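Local atomic coordinates of endoglucanase (Uncultured bacterium, PDB entry 3X17), a protein that probably hydrolyses internal beta-1,4-glucosidic bonds of cellulose and related beta-glucans, as a family 9 glycoside hydrolase with an N-terminal Ig-like domain. Residues 112-115 / 116-119. Residues are numbered along the deposited sequence; the frame is centred on the assembly and turned at random.
Sequences IGPV and YRDV
Pro114 and Val115 meet Tyr116, Arg117 and Val119 in a local contact at the start of helix 115-130. The chain passes from strand 110-112 of the N-terminal beta sheet through Gly113 and Pro114 into the helix. Pro114 O accepts the first bond, from Arg117 N at 3.2 Å. The N-H points nearly straight at the oxygen (159°), but the donor sits above the carbonyl plane, 43° out of it. The next bond follows the alpha-helical i to i+4 pattern. It is weak, with Val119 N 3.3 Å from Val115 O. Just before the helix, Pro114 is the centre of an inverse gamma turn, closed by a weak bond from Val115 N to Gly113 O. This turn and the first helical turn join the Ig-like domain to the (alpha/alpha)6 barrel of the family 9 hydrolase. Gly113 also bonds through its backbone to Tyr25.

On the buried side, the side chains of Val115 and Tyr116 run alongside each other in the same direction. Val115 CG2 rests over one face of the phenol ring in a CH-pi contact, 4.0 Å from the centroid of the Tyr116 ring. The contact is off-centre, and of the ring atoms Tyr116 CD2 is closest to Val115 CG2, at 3.7 Å. With Val115 chi1 at -61°, CG2 sits on the side of the backbone that faces the ring. Leu463 and Leu466 of helix 456-469 and Phe556 of helix 543-558 also pack on Tyr116, while Val115 touches Val23.

On the exposed side, Arg117 reaches back to the proline ring. Its chain is extended from CG to NE, which brings the guanidinium alongside the proline ring. Pro114 CB lies over one guanidinium face, 3.8 Å from Arg117 NH1. Nearer the backbone, Arg117 CB touches Pro114 O at 3.5 Å.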
ATOM      1  N   ILE A 112       5.178  11.660 -20.985  1.00 40.84           N
ATOM      2  CA  ILE A 112       6.373  10.830 -20.946  1.00 41.47           C
ATOM      3  C   ILE A 112       7.495  11.629 -20.315  1.00 41.38           C
ATOM      4  O   ILE A 112       7.663  12.801 -20.618  1.00 41.89           O
ATOM      5  CB  ILE A 112       6.769  10.303 -22.340  1.00 42.32           C
ATOM      6  CG1 ILE A 112       5.720   9.297 -22.814  1.00 45.93           C
ATOM      7  CG2 ILE A 112       8.124   9.632 -22.280  1.00 38.73           C
ATOM      8  CD1 ILE A 112       5.408   9.358 -24.287  1.00 51.39           C
ATOM      9  N   GLY A 113       8.148  11.040 -19.323  1.00 40.75           N
ATOM     10  CA  GLY A 113       8.977  11.792 -18.391  1.00 42.08           C
ATOM     11  C   GLY A 113       9.185  10.965 -17.128  1.00 42.74           C
ATOM     12  O   GLY A 113       8.747   9.816 -17.064  1.00 42.36           O
ATOM     13  N   PRO A 114       9.846  11.546 -16.117  1.00 43.67           N
ATOM     14  CA  PRO A 114      10.108  10.841 -14.856  1.00 41.53           C
ATOM     15  C   PRO A 114       8.851  10.811 -13.961  1.00 39.12           C
ATOM     16  O   PRO A 114       8.832  11.371 -12.865  1.00 37.80           O
ATOM     17  CB  PRO A 114      11.228  11.662 -14.232  1.00 42.48           C
ATOM     18  CG  PRO A 114      10.942  13.084 -14.708  1.00 44.47           C
ATOM     19  CD  PRO A 114      10.383  12.925 -16.113  1.00 45.51           C
ATOM     20  N   VAL A 115       7.791  10.177 -14.448  1.00 34.90           N
ATOM     21  CA  VAL A 115       6.476  10.417 -13.878  1.00 35.57           C
ATOM     22  C   VAL A 115       6.311   9.838 -12.467  1.00 35.10           C
ATOM     23  O   VAL A 115       5.424  10.255 -11.734  1.00 33.88           O
ATOM     24  CB  VAL A 115       5.359   9.890 -14.793  1.00 36.05           C
ATOM     25  CG1 VAL A 115       5.417  10.615 -16.149  1.00 35.31           C
ATOM     26  CG2 VAL A 115       5.482   8.366 -14.974  1.00 38.00           C
ATOM     27  N   TYR A 116       7.143   8.870 -12.092  1.00 31.69           N
ATOM     28  CA  TYR A 116       6.918   8.206 -10.822  1.00 34.72           C
ATOM     29  C   TYR A 116       7.583   8.949  -9.689  1.00 36.42           C
ATOM     30  O   TYR A 116       7.386   8.598  -8.536  1.00 35.52           O
ATOM     31  CB  TYR A 116       7.319   6.734 -10.857  1.00 31.81           C
ATOM     32  CG  TYR A 116       6.286   5.930 -11.601  1.00 33.48           C
ATOM     33  CD1 TYR A 116       4.995   5.841 -11.109  1.00 30.61           C
ATOM     34  CD2 TYR A 116       6.539   5.446 -12.898  1.00 30.86           C
ATOM     35  CE1 TYR A 116       3.973   5.250 -11.852  1.00 31.03           C
ATOM     36  CE2 TYR A 116       5.550   4.765 -13.612  1.00 34.61           C
ATOM     37  CZ  TYR A 116       4.254   4.713 -13.093  1.00 33.78           C
ATOM     38  OH  TYR A 116       3.251   4.065 -13.765  1.00 34.37           O
ATOM     39  N   ARG A 117       8.298  10.025 -10.019  1.00 36.40           N
ATOM     40  CA  ARG A 117       8.783  10.935  -8.992  1.00 39.80           C
ATOM     41  C   ARG A 117       7.622  11.695  -8.366  1.00 37.37           C
ATOM     42  O   ARG A 117       7.577  11.878  -7.160  1.00 37.38           O
ATOM     43  CB  ARG A 117       9.824  11.907  -9.563  1.00 40.89           C
ATOM     44  CG  ARG A 117      11.220  11.294  -9.646  1.00 48.24           C
ATOM     45  CD  ARG A 117      12.255  12.262 -10.220  1.00 56.96           C
ATOM     46  NE  ARG A 117      13.477  11.550 -10.587  1.00 60.29           N
ATOM     47  CZ  ARG A 117      14.341  11.960 -11.511  1.00 62.12           C
ATOM     48  NH1 ARG A 117      14.129  13.096 -12.180  1.00 58.01           N
ATOM     49  NH2 ARG A 117      15.414  11.220 -11.777  1.00 62.37           N
ATOM     50  N   ASP A 118       6.699  12.154  -9.199  1.00 36.33           N
ATOM     51  CA  ASP A 118       5.527  12.859  -8.719  1.00 38.60           C
ATOM     52  C   ASP A 118       4.526  11.912  -8.070  1.00 36.81           C
ATOM     53  O   ASP A 118       3.854  12.296  -7.125  1.00 35.13           O
ATOM     54  CB  ASP A 118       4.855  13.627  -9.861  1.00 40.39           C
ATOM     55  CG  ASP A 118       5.779  14.660 -10.477  1.00 43.14           C
ATOM     56  OD1 ASP A 118       6.365  15.468  -9.720  1.00 46.32           O
ATOM     57  OD2 ASP A 118       6.053  14.536 -11.679  1.00 49.85           O
ATOM     58  N   VAL A 119       4.373  10.718  -8.632  1.00 34.48           N
ATOM     59  CA  VAL A 119       3.506   9.702  -8.013  1.00 35.50           C
ATOM     60  C   VAL A 119       4.026   9.355  -6.605  1.00 32.53           C
ATOM     61  O   VAL A 119       3.277   9.400  -5.631  1.00 33.62           O
ATOM     62  CB  VAL A 119       3.436   8.404  -8.853  1.00 33.54           C
ATOM     63  CG1 VAL A 119       2.733   7.311  -8.082  1.00 35.23           C
ATOM     64  CG2 VAL A 119       2.737   8.657 -10.152  1.00 31.53           C
TER